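PDB 4P47: TRAP dicarboxylate transporter, DctP subunit from Ochrobactrum anthropi, which probably binds a small organic acid such as a dicarboxylate in the periplasm and delivers it to a TRAP membrane transporter. Local coordinates for residues D109-F114 against P310-F315. Sequence-based numbering, arbitrary orientation.
Sequences DLPFLF and PIIDKF
Ile312 lays both of its branches against the loop at Leu110 and Pro111; the CA atoms of Leu110 and Ile312, the nearest such pair across the segments, are 7.5 Å apart. The longer branch meets the proline: its end comes up against the CG corner of the pyrrolidine ring, with Ile312 CG1 3.6 Å from Pro111 CG. Ile312 CD1 follows at 3.7 Å from the same Pro111 CG, which therefore touches two successive carbons of one branch. With CG1 anti to the carbonyl carbon (chi1 -60°), CG2 falls anti to the backbone N and serves the other neighbour. That methyl sits 3.8 Å from Pro111 CD and, through Ile312 CG2 and Leu110 CD2, makes a 3.7 Å contact with the leucine; here the two side chains slide past each other in opposite directions. Three residues further on, Phe315 adds a looser touch, its CB 4.5 Å from Leu110 CD2. Cutting Ile312 back to alanine would remove CG1, CD1 and CG2, and is likely to leave Leu110 CD2 with just the Phe315 touch across the contact and to open a gap beside Pro111 CG.

This is plain apolar packing within the periplasmic binding protein fold of solute-binding protein family 7, joining the irregular loop between strand 90-94 and helix 117-125 to the last part of helix 298-312 and the residues that follow it. Helix 178-186 also borders this region, with Leu183 against Pro111 and Pro178 and Ala182 against Phe315. Polar ties lie to the side, where the carbonyl O of Phe112 accepts a hydrogen bond from Arg305 of helix 298-312. Across the two segments themselves, the meeting is made by aliphatic carbons alone, so its fit depends on shape and on the burial of Leu110, Pro111 and Phe315 rather than on any directional bond.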
loop_
_atom_site.group_PDB
_atom_site.type_symbol
_atom_site.label_atom_id
_atom_site.label_comp_id
_atom_site.label_asym_id
_atom_site.label_seq_id
_atom_site.Cartn_x
_atom_site.Cartn_y
_atom_site.Cartn_z
ATOM N N ASP A 109 -3.869 -4.103 6.118
ATOM C CA ASP A 109 -3.382 -3.045 6.996
ATOM C C ASP A 109 -2.762 -3.564 8.307
ATOM O O ASP A 109 -2.277 -2.773 9.107
ATOM C CB ASP A 109 -4.523 -2.089 7.342
ATOM C CG ASP A 109 -4.902 -1.162 6.194
ATOM O OD1 ASP A 109 -4.069 -0.907 5.299
ATOM O OD2 ASP A 109 -6.020 -0.627 6.230
ATOM N N LEU A 110 -2.781 -4.870 8.557
ATOM C CA LEU A 110 -2.240 -5.387 9.816
ATOM C C LEU A 110 -0.738 -5.136 9.889
ATOM O O LEU A 110 -0.052 -5.109 8.879
ATOM C CB LEU A 110 -2.559 -6.893 9.965
ATOM C CG LEU A 110 -4.048 -7.238 10.094
ATOM C CD1 LEU A 110 -4.252 -8.747 9.999
ATOM C CD2 LEU A 110 -4.672 -6.700 11.384
ATOM N N PRO A 111 -0.233 -4.932 11.102
ATOM C CA PRO A 111 1.181 -4.537 11.211
ATOM C C PRO A 111 2.258 -5.604 11.052
ATOM O O PRO A 111 2.090 -6.789 11.388
ATOM C CB PRO A 111 1.272 -3.892 12.602
ATOM C CG PRO A 111 0.078 -4.354 13.346
ATOM C CD PRO A 111 -0.990 -4.765 12.348
ATOM N N PHE A 112 3.400 -5.138 10.554
ATOM C CA PHE A 112 4.624 -5.924 10.462
ATOM C C PHE A 112 4.466 -7.239 9.689
ATOM O O PHE A 112 5.135 -8.236 9.991
ATOM C CB PHE A 112 5.205 -6.194 11.865
ATOM C CG PHE A 112 5.462 -4.947 12.668
ATOM C CD1 PHE A 112 6.487 -4.072 12.324
ATOM C CD2 PHE A 112 4.681 -4.634 13.768
ATOM C CE1 PHE A 112 6.720 -2.933 13.062
ATOM C CE2 PHE A 112 4.927 -3.492 14.513
ATOM C CZ PHE A 112 5.951 -2.633 14.146
ATOM N N LEU A 113 3.627 -7.249 8.657
ATOM C CA LEU A 113 3.449 -8.464 7.845
ATOM C C LEU A 113 4.722 -8.813 7.072
ATOM O O LEU A 113 5.161 -9.963 7.092
ATOM C CB LEU A 113 2.300 -8.300 6.835
ATOM C CG LEU A 113 0.930 -7.978 7.440
ATOM C CD1 LEU A 113 -0.130 -7.874 6.351
ATOM C CD2 LEU A 113 0.490 -9.006 8.484
ATOM N N PHE A 114 5.298 -7.833 6.369
ATOM C CA PHE A 114 6.382 -8.093 5.435
ATOM C C PHE A 114 7.615 -7.282 5.765
ATOM O O PHE A 114 7.504 -6.127 6.204
ATOM C CB PHE A 114 5.947 -7.749 4.000
ATOM C CG PHE A 114 4.585 -8.235 3.642
ATOM C CD1 PHE A 114 4.281 -9.586 3.686
ATOM C CD2 PHE A 114 3.608 -7.348 3.209
ATOM C CE1 PHE A 114 3.022 -10.031 3.356
ATOM C CE2 PHE A 114 2.352 -7.790 2.866
ATOM C CZ PHE A 114 2.057 -9.145 2.939
ATOM N N PRO A 310 -1.261 -8.768 21.052
ATOM C CA PRO A 310 -2.509 -8.919 21.822
ATOM C C PRO A 310 -3.548 -7.825 21.531
ATOM O O PRO A 310 -4.750 -8.062 21.679
ATOM C CB PRO A 310 -2.046 -8.852 23.284
ATOM C CG PRO A 310 -0.578 -9.209 23.245
ATOM C CD PRO A 310 -0.077 -8.668 21.920
ATOM N N ILE A 311 -3.088 -6.651 21.116
ATOM C CA ILE A 311 -3.980 -5.567 20.731
ATOM C C ILE A 311 -4.549 -5.852 19.339
ATOM O O ILE A 311 -5.755 -5.787 19.125
ATOM C CB ILE A 311 -3.243 -4.204 20.752
ATOM C CG1 ILE A 311 -2.967 -3.758 22.191
ATOM C CG2 ILE A 311 -4.065 -3.130 20.062
ATOM C CD1 ILE A 311 -1.747 -4.403 22.832
ATOM N N ILE A 312 -3.667 -6.182 18.404
ATOM C CA ILE A 312 -4.035 -6.404 17.010
ATOM C C ILE A 312 -4.964 -7.602 16.842
ATOM O O ILE A 312 -5.766 -7.626 15.928
ATOM C CB ILE A 312 -2.754 -6.558 16.136
ATOM C CG1 ILE A 312 -1.903 -5.284 16.219
ATOM C CG2 ILE A 312 -3.116 -6.907 14.696
ATOM C CD1 ILE A 312 -2.642 -4.006 15.865
ATOM N N ASP A 313 -4.897 -8.571 17.766
ATOM C CA ASP A 313 -5.766 -9.742 17.702
ATOM C C ASP A 313 -7.253 -9.364 17.748
ATOM O O ASP A 313 -8.107 -10.152 17.351
ATOM C CB ASP A 313 -5.462 -10.723 18.853
ATOM C CG ASP A 313 -4.233 -11.594 18.589
ATOM O OD1 ASP A 313 -3.796 -11.760 17.427
ATOM O OD2 ASP A 313 -3.697 -12.116 19.592
ATOM N N LYS A 314 -7.573 -8.163 18.218
ATOM C CA LYS A 314 -8.963 -7.722 18.323
ATOM C C LYS A 314 -9.653 -7.573 16.971
ATOM O O LYS A 314 -10.877 -7.591 16.898
ATOM C CB LYS A 314 -9.041 -6.379 19.063
ATOM C CG LYS A 314 -8.658 -5.134 18.213
ATOM C CD LYS A 314 -8.885 -3.825 18.960
ATOM C CE LYS A 314 -8.003 -3.723 20.209
ATOM N NZ LYS A 314 -8.199 -2.439 20.964
ATOM N N PHE A 315 -8.879 -7.411 15.909
ATOM C CA PHE A 315 -9.457 -7.273 14.568
ATOM C C PHE A 315 -9.764 -8.600 13.883
ATOM O O PHE A 315 -10.396 -8.631 12.817
ATOM C CB PHE A 315 -8.538 -6.445 13.670
ATOM C CG PHE A 315 -8.290 -5.074 14.206
ATOM C CD1 PHE A 315 -9.299 -4.129 14.197
ATOM C CD2 PHE A 315 -7.073 -4.743 14.770
ATOM C CE1 PHE A 315 -9.085 -2.863 14.738
ATOM C CE2 PHE A 315 -6.859 -3.472 15.312
ATOM C CZ PHE A 315 -7.862 -2.544 15.288
#